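PDB 1W8S: fructose-bisphosphate aldolase class I from Thermoproteus tenax, which belongs to the DeoC/LacD family of class I aldolases and has a TIM-barrel fold that binds 1,6-di-O-phosphono-beta-D-fructofuranose in its pocket. Local coordinates for residues G16-H25 / G224-W235; E210-L221 / F243-V251. The protein carries 2 engineered substitutions. One frame throughout, in Å; residues are numbered along the deposited sequence.

Contact 1: residues G16-H25 / G224-W235; sequences GKSIILAYDH and GALGIAVGRNVW. With FBP (1,6-di-O-phosphono-beta-D-fructofuranose), chain O.
Trp235 turns the edge of its indole to Ala22 and gives its N-H to the backbone there: NE1 lies 3.0 Å from Ala22 O, with the N-H nearly straight at 175° and the oxygen almost in the ring plane. Its CG sits between the backbone N and the carbonyl carbon (chi1 51°), which turns the indole toward 16-25. The six-membered ring drives its edge into the face of His25, CZ2 standing 3.4 Å from His25 CG, while the edge of Tyr23 meets the indole face in a second T-shaped pair, planes at 87°. Held on one face by Trp235, the imidazole points NE2 at FBP O1P, 2.6 Å away. The same phosphate oxygen also receives Arg232 N and NE, so three N-H groups grip it, and Gly231 N takes O2P. Arg232, bent at chi3, extends NH2 to O3P of the same phosphate and to O4P of the other, so that one guanidinium spans both, while Asp24 accepts the O3 and O4 hydroxyls. Gly231 is the N-cap residue of helix 232-235, so the phosphate meets that helix at its N-terminal end, as in the phosphate sites of TIM barrels. The strands 18-22 and 227-230 are neighbouring parallel staves, first and last in the chain, and their pairing closes the barrel. Five backbone bonds alternate between them. On one face Ile19 CG2 rests 3.9 Å from Ile228 CG1; on the other, Ile20 CB comes near Ala229 CB, while the isoleucine's end leads away. Against that buried, tightly packed phosphate end, the start of the strands is looser: Gly16 and Gly224 are exposed, and partly exposed Lys17 makes a single side-chain bond, NZ to Ala225 O at 3.1 Å, from above the carbonyl plane.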
loop_
_atom_site.group_PDB
_atom_site.type_symbol
_atom_site.label_atom_id
_atom_site.label_comp_id
_atom_site.label_asym_id
_atom_site.label_seq_id
_atom_site.Cartn_x
_atom_site.Cartn_y
_atom_site.Cartn_z
ATOM N N GLY E 16 -43.300 3.275 -3.401
ATOM C CA GLY E 16 -43.147 1.938 -3.943
ATOM C C GLY E 16 -42.122 1.834 -5.062
ATOM O O GLY E 16 -41.737 0.721 -5.422
ATOM N N LYS E 17 -41.758 3.000 -5.625
ATOM C CA LYS E 17 -40.760 3.163 -6.672
ATOM C C LYS E 17 -39.964 4.406 -6.278
ATOM O O LYS E 17 -40.433 5.199 -5.450
ATOM C CB LYS E 17 -41.414 3.392 -8.050
ATOM C CG LYS E 17 -42.222 2.225 -8.637
ATOM C CD LYS E 17 -41.428 0.926 -8.692
ATOM C CE LYS E 17 -42.304 -0.291 -9.014
ATOM N NZ LYS E 17 -41.388 -1.431 -9.326
ATOM N N SER E 18 -38.802 4.604 -6.891
ATOM C CA SER E 18 -37.895 5.653 -6.462
ATOM C C SER E 18 -37.319 6.441 -7.645
ATOM O O SER E 18 -37.026 5.877 -8.696
ATOM C CB SER E 18 -36.770 5.020 -5.623
ATOM O OG SER E 18 -35.788 5.974 -5.189
ATOM N N ILE E 19 -37.219 7.757 -7.482
ATOM C CA ILE E 19 -36.436 8.589 -8.375
ATOM C C ILE E 19 -35.440 9.337 -7.512
ATOM O O ILE E 19 -35.827 10.036 -6.592
ATOM C CB ILE E 19 -37.283 9.610 -9.151
ATOM C CG1 ILE E 19 -38.385 8.922 -9.954
ATOM C CG2 ILE E 19 -36.372 10.418 -10.068
ATOM C CD1 ILE E 19 -39.271 9.866 -10.717
ATOM N N ILE E 20 -34.168 9.187 -7.847
ATOM C CA ILE E 20 -33.081 9.844 -7.135
ATOM C C ILE E 20 -32.427 10.783 -8.108
ATOM O O ILE E 20 -32.125 10.381 -9.209
ATOM C CB ILE E 20 -32.047 8.806 -6.668
ATOM C CG1 ILE E 20 -32.672 7.792 -5.715
ATOM C CG2 ILE E 20 -30.900 9.499 -5.983
ATOM C CD1 ILE E 20 -33.255 8.403 -4.538
ATOM N N LEU E 21 -32.245 12.031 -7.711
ATOM C CA LEU E 21 -31.592 13.017 -8.560
ATOM C C LEU E 21 -30.076 13.000 -8.305
ATOM O O LEU E 21 -29.593 13.400 -7.244
ATOM C CB LEU E 21 -32.164 14.409 -8.332
ATOM C CG LEU E 21 -31.788 15.463 -9.372
ATOM C CD1 LEU E 21 -32.242 15.050 -10.771
ATOM C CD2 LEU E 21 -32.376 16.806 -9.003
ATOM N N ALA E 22 -29.340 12.521 -9.298
ATOM C CA ALA E 22 -27.913 12.278 -9.181
ATOM C C ALA E 22 -27.168 13.556 -9.527
ATOM O O ALA E 22 -27.440 14.171 -10.538
ATOM C CB ALA E 22 -27.515 11.170 -10.132
ATOM N N TYR E 23 -26.211 13.935 -8.701
ATOM C CA TYR E 23 -25.481 15.156 -8.883
ATOM C C TYR E 23 -24.030 15.048 -8.407
ATOM O O TYR E 23 -23.499 15.993 -7.823
ATOM C CB TYR E 23 -26.178 16.273 -8.159
ATOM C CG TYR E 23 -25.710 17.647 -8.498
ATOM C CD1 TYR E 23 -25.802 18.118 -9.800
ATOM C CD2 TYR E 23 -25.237 18.512 -7.516
ATOM C CE1 TYR E 23 -25.429 19.423 -10.131
ATOM C CE2 TYR E 23 -24.867 19.835 -7.827
ATOM C CZ TYR E 23 -24.955 20.270 -9.142
ATOM O OH TYR E 23 -24.606 21.541 -9.481
ATOM N N ASP E 24 -23.401 13.902 -8.672
ATOM C CA ASP E 24 -21.949 13.761 -8.481
ATOM C C ASP E 24 -21.151 14.142 -9.712
ATOM O O ASP E 24 -19.930 14.002 -9.724
ATOM C CB ASP E 24 -21.537 12.342 -8.008
ATOM C CG ASP E 24 -22.055 11.229 -8.920
ATOM O OD1 ASP E 24 -23.124 11.422 -9.564
ATOM O OD2 ASP E 24 -21.490 10.118 -9.029
ATOM N N HIS E 25 -21.819 14.673 -10.727
ATOM C CA HIS E 25 -21.204 14.844 -12.032
ATOM C C HIS E 25 -20.061 15.850 -12.010
ATOM O O HIS E 25 -19.138 15.759 -12.807
ATOM C CB HIS E 25 -22.265 15.250 -13.046
ATOM C CG HIS E 25 -23.376 14.251 -13.186
ATOM N ND1 HIS E 25 -24.175 13.866 -12.129
ATOM C CD2 HIS E 25 -23.836 13.580 -14.273
ATOM C CE1 HIS E 25 -25.059 12.980 -12.554
ATOM N NE2 HIS E 25 -24.883 12.800 -13.854
ATOM N N GLY E 224 -39.019 -4.612 -13.691
ATOM C CA GLY E 224 -39.229 -4.829 -12.265
ATOM C C GLY E 224 -38.223 -4.076 -11.415
ATOM O O GLY E 224 -38.083 -4.320 -10.215
ATOM N N ALA E 225 -37.506 -3.144 -12.010
ATOM C CA ALA E 225 -36.612 -2.306 -11.201
ATOM C C ALA E 225 -37.372 -1.387 -10.231
ATOM O O ALA E 225 -38.560 -1.049 -10.438
ATOM C CB ALA E 225 -35.735 -1.508 -12.078
ATOM N N LEU E 226 -36.652 -0.936 -9.206
ATOM C CA LEU E 226 -37.206 -0.024 -8.228
ATOM C C LEU E 226 -37.439 1.367 -8.799
ATOM O O LEU E 226 -38.310 2.084 -8.339
ATOM C CB LEU E 226 -36.294 0.082 -7.001
ATOM C CG LEU E 226 -36.795 0.993 -5.890
ATOM C CD1 LEU E 226 -38.065 0.452 -5.238
ATOM C CD2 LEU E 226 -35.730 1.201 -4.875
ATOM N N GLY E 227 -36.643 1.753 -9.781
ATOM C CA GLY E 227 -36.723 3.099 -10.319
ATOM C C GLY E 227 -35.422 3.577 -10.948
ATOM O O GLY E 227 -34.680 2.786 -11.526
ATOM N N ILE E 228 -35.156 4.878 -10.837
ATOM C CA ILE E 228 -34.074 5.465 -11.589
ATOM C C ILE E 228 -33.241 6.399 -10.717
ATOM O O ILE E 228 -33.757 6.982 -9.772
ATOM C CB ILE E 228 -34.623 6.194 -12.834
ATOM C CG1 ILE E 228 -35.390 7.469 -12.459
ATOM C CG2 ILE E 228 -35.562 5.268 -13.616
ATOM C CD1 ILE E 228 -35.949 8.225 -13.652
ATOM N N ALA E 229 -31.953 6.489 -11.047
ATOM C CA ALA E 229 -31.061 7.471 -10.479
ATOM C C ALA E 229 -30.614 8.281 -11.684
ATOM O O ALA E 229 -29.876 7.780 -12.513
ATOM C CB ALA E 229 -29.884 6.804 -9.773
ATOM N N VAL E 230 -31.145 9.496 -11.814
ATOM C CA VAL E 230 -31.065 10.261 -13.052
ATOM C C VAL E 230 -30.450 11.634 -12.759
ATOM O O VAL E 230 -30.800 12.286 -11.783
ATOM C CB VAL E 230 -32.493 10.428 -13.687
ATOM C CG1 VAL E 230 -33.476 11.105 -12.729
ATOM C CG2 VAL E 230 -32.461 11.160 -15.030
ATOM N N GLY E 231 -29.532 12.060 -13.624
ATOM C CA GLY E 231 -28.911 13.356 -13.535
ATOM C C GLY E 231 -29.124 14.117 -14.826
ATOM O O GLY E 231 -30.030 14.941 -14.910
ATOM N N ARG E 232 -28.332 13.810 -15.847
ATOM C CA ARG E 232 -28.323 14.608 -17.077
ATOM C C ARG E 232 -29.674 14.691 -17.758
ATOM O O ARG E 232 -30.071 15.755 -18.230
ATOM C CB ARG E 232 -27.280 14.067 -18.059
ATOM C CG ARG E 232 -25.834 14.242 -17.549
ATOM C CD ARG E 232 -24.822 13.462 -18.364
ATOM N NE ARG E 232 -24.781 12.102 -17.844
ATOM C CZ ARG E 232 -23.987 11.169 -18.279
ATOM N NH1 ARG E 232 -23.127 11.421 -19.247
ATOM N NH2 ARG E 232 -24.051 9.966 -17.734
ATOM N N ASN E 233 -30.402 13.575 -17.819
ATOM C CA ASN E 233 -31.701 13.577 -18.516
ATOM C C ASN E 233 -32.780 14.400 -17.805
ATOM O O ASN E 233 -33.846 14.628 -18.369
ATOM C CB ASN E 233 -32.195 12.157 -18.770
ATOM C CG ASN E 233 -31.653 11.590 -20.040
ATOM O OD1 ASN E 233 -32.040 12.026 -21.137
ATOM N ND2 ASN E 233 -30.694 10.681 -19.923
ATOM N N VAL E 234 -32.507 14.845 -16.584
ATOM C CA VAL E 234 -33.294 15.886 -15.947
ATOM C C VAL E 234 -32.579 17.251 -16.036
ATOM O O VAL E 234 -33.067 18.143 -16.701
ATOM C CB VAL E 234 -33.682 15.515 -14.489
ATOM C CG1 VAL E 234 -34.374 16.677 -13.777
ATOM C CG2 VAL E 234 -34.624 14.309 -14.506
ATOM N N TRP E 235 -31.434 17.426 -15.382
ATOM C CA TRP E 235 -30.895 18.794 -15.238
ATOM C C TRP E 235 -30.087 19.348 -16.398
ATOM O O TRP E 235 -29.774 20.541 -16.393
ATOM C CB TRP E 235 -30.179 19.014 -13.903
ATOM C CG TRP E 235 -29.175 18.017 -13.549
ATOM C CD1 TRP E 235 -29.253 17.089 -12.560
ATOM C CD2 TRP E 235 -27.895 17.853 -14.150
ATOM N NE1 TRP E 235 -28.098 16.341 -12.514
ATOM C CE2 TRP E 235 -27.245 16.798 -13.478
ATOM C CE3 TRP E 235 -27.225 18.480 -15.205
ATOM C CZ2 TRP E 235 -25.991 16.350 -13.839
ATOM C CZ3 TRP E 235 -25.952 18.046 -15.525
ATOM C CH2 TRP E 235 -25.368 16.994 -14.869
HETATM P P1 FBP O . -26.835 10.263 -15.160
HETATM O O1P FBP O . -26.486 11.635 -15.587
HETATM O O2P FBP O . -28.357 9.929 -15.178
HETATM O O3P FBP O . -26.136 9.171 -15.977
HETATM O O1 FBP O . -26.362 10.136 -13.643
HETATM C C1 FBP O . -26.434 8.904 -12.959
HETATM C C2 FBP O . -25.010 8.387 -12.707
HETATM O O2 FBP O . -25.062 7.088 -12.076
HETATM C C3 FBP O . -24.145 9.326 -11.855
HETATM O O3 FBP O . -24.394 9.267 -10.460
HETATM C C4 FBP O . -22.745 8.849 -12.240
HETATM O O4 FBP O . -21.709 9.794 -12.036
HETATM C C5 FBP O . -22.918 8.587 -13.730
HETATM O O5 FBP O . -24.292 8.214 -13.930
HETATM C C6 FBP O . -21.966 7.490 -14.193
HETATM O O6 FBP O . -22.225 7.204 -15.556
HETATM P P2 FBP O . -21.051 7.293 -16.667
HETATM O O4P FBP O . -21.694 7.823 -17.927
HETATM O O5P FBP O . -19.902 8.149 -16.133
HETATM O O6P FBP O . -20.574 5.882 -17.058
HETATM O O HOH W 1 -40.744 -2.040 -11.566
#

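Contact 2: residues E210-L221 / F243-V251; sequences EEDFLKQVEGVL and FARALAELV
With chi1 at -172°, the Phe243 ring swings away from its own backbone N and reaches across to helix 210-221, where Glu210, with CG anti to the carbonyl carbon and the chain extended beyond it, runs over the ring in the opposite direction. Glu210 CG lies over the face, 4.0 Å from the Phe243 ring centroid in a CH-pi contact, and the carboxylate is stacked nearly parallel to the ring, planes 17° apart. At the ring edge, Leu214 CG meets Phe243 CE1 at 3.7 Å and Phe213 CD2 meets Phe243 CZ at 3.8 Å. Leu247 CD2 continues the seam between Phe213 CE2 and Leu214 CD2, touching the latter at 3.7 Å. Further along, Leu250 is a knob in the hole formed by Leu214, Val217, Glu218 and Leu221; its CD2 presses on Val217 CG1 at 3.5 Å. Leu221 CD1 closes this end against the backbone of Leu250 and Val251. The helices run in the same direction, crossing at -24° with axes 10.6 Å apart, as neighbouring outer helices of a TIM barrel do, and Phe213 and Val217 also reach inward to strand 227-230. Cohesion between the two segments therefore comes from aliphatic and aromatic packing, to which even Glu210 contributes, laying its methylenes and the flat of its carboxylate against the Phe243 ring.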
loop_
_atom_site.group_PDB
_atom_site.type_symbol
_atom_site.label_atom_id
_atom_site.label_comp_id
_atom_site.label_asym_id
_atom_site.label_seq_id
_atom_site.Cartn_x
_atom_site.Cartn_y
_atom_site.Cartn_z
ATOM N N GLU E 210 -36.975 13.558 -25.346
ATOM C CA GLU E 210 -37.529 13.211 -24.046
ATOM C C GLU E 210 -38.242 11.876 -24.138
ATOM O O GLU E 210 -38.193 11.088 -23.204
ATOM C CB GLU E 210 -38.465 14.321 -23.545
ATOM C CG GLU E 210 -37.651 15.542 -23.138
ATOM C CD GLU E 210 -38.464 16.685 -22.590
ATOM O OE1 GLU E 210 -39.712 16.663 -22.681
ATOM O OE2 GLU E 210 -37.822 17.618 -22.064
ATOM N N GLU E 211 -38.872 11.609 -25.282
ATOM C CA GLU E 211 -39.610 10.368 -25.446
ATOM C C GLU E 211 -38.696 9.143 -25.404
ATOM O O GLU E 211 -39.102 8.112 -24.908
ATOM C CB GLU E 211 -40.443 10.383 -26.743
ATOM C CG GLU E 211 -41.558 9.345 -26.769
ATOM C CD GLU E 211 -42.597 9.579 -25.679
ATOM O OE1 GLU E 211 -43.127 10.722 -25.582
ATOM O OE2 GLU E 211 -42.882 8.625 -24.922
ATOM N N ASP E 212 -37.470 9.260 -25.912
ATOM C CA ASP E 212 -36.529 8.152 -25.913
ATOM C C ASP E 212 -36.253 7.791 -24.454
ATOM O O ASP E 212 -36.232 6.626 -24.109
ATOM C CB ASP E 212 -35.185 8.505 -26.560
ATOM C CG ASP E 212 -35.247 8.665 -28.061
ATOM O OD1 ASP E 212 -36.155 8.107 -28.732
ATOM O OD2 ASP E 212 -34.405 9.362 -28.668
ATOM N N PHE E 213 -36.019 8.799 -23.610
ATOM C CA PHE E 213 -35.775 8.541 -22.188
ATOM C C PHE E 213 -36.962 7.933 -21.441
ATOM O O PHE E 213 -36.797 7.019 -20.640
ATOM C CB PHE E 213 -35.316 9.789 -21.443
ATOM C CG PHE E 213 -34.758 9.468 -20.102
ATOM C CD1 PHE E 213 -33.631 8.668 -19.993
ATOM C CD2 PHE E 213 -35.383 9.905 -18.937
ATOM C CE1 PHE E 213 -33.111 8.322 -18.730
ATOM C CE2 PHE E 213 -34.848 9.557 -17.666
ATOM C CZ PHE E 213 -33.750 8.772 -17.576
ATOM N N LEU E 214 -38.158 8.451 -21.683
ATOM C CA LEU E 214 -39.351 7.927 -21.026
ATOM C C LEU E 214 -39.572 6.456 -21.399
ATOM O O LEU E 214 -40.027 5.672 -20.583
ATOM C CB LEU E 214 -40.591 8.767 -21.399
ATOM C CG LEU E 214 -40.711 10.138 -20.730
ATOM C CD1 LEU E 214 -41.821 10.969 -21.372
ATOM C CD2 LEU E 214 -40.944 10.003 -19.223
ATOM N N LYS E 215 -39.248 6.103 -22.642
ATOM C CA LYS E 215 -39.391 4.736 -23.141
ATOM C C LYS E 215 -38.388 3.790 -22.483
ATOM O O LYS E 215 -38.703 2.634 -22.223
ATOM C CB LYS E 215 -39.231 4.701 -24.675
ATOM C CG LYS E 215 -40.453 5.204 -25.444
ATOM C CD LYS E 215 -40.588 4.569 -26.839
ATOM C CE LYS E 215 -41.470 3.296 -26.786
ATOM N NZ LYS E 215 -41.085 2.400 -25.616
ATOM N N GLN E 216 -37.174 4.269 -22.220
ATOM C CA GLN E 216 -36.208 3.490 -21.465
ATOM C C GLN E 216 -36.691 3.281 -20.027
ATOM O O GLN E 216 -36.622 2.176 -19.512
ATOM C CB GLN E 216 -34.833 4.170 -21.430
ATOM C CG GLN E 216 -34.127 4.193 -22.771
ATOM C CD GLN E 216 -32.858 5.048 -22.775
ATOM O OE1 GLN E 216 -32.658 5.892 -21.900
ATOM N NE2 GLN E 216 -32.007 4.829 -23.766
ATOM N N VAL E 217 -37.149 4.352 -19.382
ATOM C CA VAL E 217 -37.668 4.269 -18.026
ATOM C C VAL E 217 -38.862 3.291 -17.963
ATOM O O VAL E 217 -38.980 2.506 -17.028
ATOM C CB VAL E 217 -38.069 5.658 -17.490
ATOM C CG1 VAL E 217 -38.754 5.527 -16.112
ATOM C CG2 VAL E 217 -36.851 6.541 -17.368
ATOM N N GLU E 218 -39.711 3.322 -18.977
ATOM C CA GLU E 218 -40.852 2.406 -19.044
ATOM C C GLU E 218 -40.347 0.962 -19.035
ATOM O O GLU E 218 -40.863 0.115 -18.297
ATOM C CB GLU E 218 -41.692 2.678 -20.307
ATOM C CG GLU E 218 -43.110 2.162 -20.242
ATOM C CD GLU E 218 -43.998 2.729 -21.353
ATOM O OE1 GLU E 218 -45.085 2.148 -21.581
ATOM O OE2 GLU E 218 -43.624 3.758 -21.989
ATOM N N GLY E 219 -39.322 0.705 -19.856
ATOM C CA GLY E 219 -38.661 -0.587 -19.917
ATOM C C GLY E 219 -38.108 -1.005 -18.571
ATOM O O GLY E 219 -38.259 -2.141 -18.142
ATOM N N VAL E 220 -37.448 -0.070 -17.898
ATOM C CA VAL E 220 -36.848 -0.328 -16.589
ATOM C C VAL E 220 -37.906 -0.792 -15.575
ATOM O O VAL E 220 -37.706 -1.752 -14.819
ATOM C CB VAL E 220 -36.132 0.958 -16.090
ATOM C CG1 VAL E 220 -35.904 0.952 -14.604
ATOM C CG2 VAL E 220 -34.816 1.146 -16.847
ATOM N N LEU E 221 -39.029 -0.100 -15.567
ATOM C CA LEU E 221 -40.122 -0.444 -14.659
ATOM C C LEU E 221 -40.781 -1.787 -15.011
ATOM O O LEU E 221 -41.139 -2.527 -14.123
ATOM C CB LEU E 221 -41.157 0.672 -14.626
ATOM C CG LEU E 221 -40.660 2.011 -14.075
ATOM C CD1 LEU E 221 -41.624 3.127 -14.455
ATOM C CD2 LEU E 221 -40.456 1.916 -12.548
ATOM N N PHE E 243 -40.120 18.130 -17.279
ATOM C CA PHE E 243 -39.769 16.758 -17.587
ATOM C C PHE E 243 -39.612 15.906 -16.336
ATOM O O PHE E 243 -40.007 14.744 -16.320
ATOM C CB PHE E 243 -38.513 16.698 -18.445
ATOM C CG PHE E 243 -38.213 15.329 -18.949
ATOM C CD1 PHE E 243 -39.176 14.609 -19.653
ATOM C CD2 PHE E 243 -36.991 14.745 -18.712
ATOM C CE1 PHE E 243 -38.905 13.340 -20.102
ATOM C CE2 PHE E 243 -36.718 13.481 -19.171
ATOM C CZ PHE E 243 -37.681 12.779 -19.868
ATOM N N ALA E 244 -39.064 16.486 -15.277
ATOM C CA ALA E 244 -38.916 15.784 -13.996
ATOM C C ALA E 244 -40.287 15.351 -13.463
ATOM O O ALA E 244 -40.471 14.217 -13.058
ATOM C CB ALA E 244 -38.200 16.666 -12.980
ATOM N N ARG E 245 -41.253 16.247 -13.522
ATOM C CA ARG E 245 -42.621 15.926 -13.099
ATOM C C ARG E 245 -43.248 14.838 -13.985
ATOM O O ARG E 245 -43.974 13.990 -13.492
ATOM C CB ARG E 245 -43.490 17.182 -13.095
ATOM C CG ARG E 245 -43.021 18.252 -12.095
ATOM C CD ARG E 245 -44.132 18.991 -11.381
ATOM N NE ARG E 245 -44.009 20.451 -11.443
ATOM C CZ ARG E 245 -43.963 21.295 -10.394
ATOM N NH1 ARG E 245 -43.989 20.865 -9.139
ATOM N NH2 ARG E 245 -43.883 22.602 -10.611
ATOM N N ALA E 246 -42.955 14.851 -15.283
ATOM C CA ALA E 246 -43.408 13.771 -16.169
ATOM C C ALA E 246 -42.822 12.418 -15.741
ATOM O O ALA E 246 -43.501 11.411 -15.768
ATOM C CB ALA E 246 -43.053 14.073 -17.618
ATOM N N LEU E 247 -41.559 12.408 -15.328
ATOM C CA LEU E 247 -40.911 11.193 -14.841
ATOM C C LEU E 247 -41.525 10.716 -13.544
ATOM O O LEU E 247 -41.685 9.527 -13.353
ATOM C CB LEU E 247 -39.414 11.437 -14.614
ATOM C CG LEU E 247 -38.571 11.493 -15.880
ATOM C CD1 LEU E 247 -37.189 12.101 -15.600
ATOM C CD2 LEU E 247 -38.422 10.114 -16.466
ATOM N N ALA E 248 -41.880 11.651 -12.663
ATOM C CA ALA E 248 -42.540 11.320 -11.412
ATOM C C ALA E 248 -43.882 10.594 -11.677
ATOM O O ALA E 248 -44.158 9.563 -11.052
ATOM C CB ALA E 248 -42.769 12.597 -10.569
ATOM N N GLU E 249 -44.688 11.098 -12.620
ATOM C CA GLU E 249 -45.958 10.445 -12.916
ATOM C C GLU E 249 -45.763 9.057 -13.538
ATOM O O GLU E 249 -46.532 8.141 -13.249
ATOM C CB GLU E 249 -46.846 11.246 -13.834
ATOM C CG GLU E 249 -48.092 10.406 -14.174
ATOM C CD GLU E 249 -49.312 11.187 -14.511
ATOM O OE1 GLU E 249 -49.153 12.344 -14.976
ATOM O OE2 GLU E 249 -50.427 10.606 -14.319
ATOM N N LEU E 250 -44.762 8.904 -14.402
ATOM C CA LEU E 250 -44.487 7.597 -14.984
ATOM C C LEU E 250 -44.038 6.606 -13.919
ATOM O O LEU E 250 -44.495 5.469 -13.904
ATOM C CB LEU E 250 -43.425 7.689 -16.080
ATOM C CG LEU E 250 -43.049 6.348 -16.709
ATOM C CD1 LEU E 250 -44.186 5.770 -17.536
ATOM C CD2 LEU E 250 -41.814 6.524 -17.576
ATOM N N VAL E 251 -43.152 7.039 -13.028
ATOM C CA VAL E 251 -42.516 6.123 -12.080
ATOM C C VAL E 251 -43.439 5.854 -10.895
ATOM O O VAL E 251 -43.642 4.700 -10.521
ATOM C CB VAL E 251 -41.114 6.652 -11.617
ATOM C CG1 VAL E 251 -40.530 5.833 -10.439
ATOM C CG2 VAL E 251 -40.135 6.645 -12.773
#

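Contact 1 joins the first and last strands of the barrel and contact 2 packs helices on its outside, with centres about 10 Å apart. The segments alternate along the chain: helix 210-222 leads into strand 227-230, and helix 232-235 is followed by helix 240-253. They touch directly where Ala225 N approaches Val220 O at 3.1 Å, a probable hydrogen bond, and where Asn233 CG packs on Phe213 CD1 at 3.5 Å. Lys17 CG also meets Val251 O at 3.4 Å. Contact 1 holds seven residues of the FBP pocket, which Lys177, Lys179, Ser202, Gly204 and His29 help complete; from contact 2, the Phe213 side chain comes within about 6 Å of FBP.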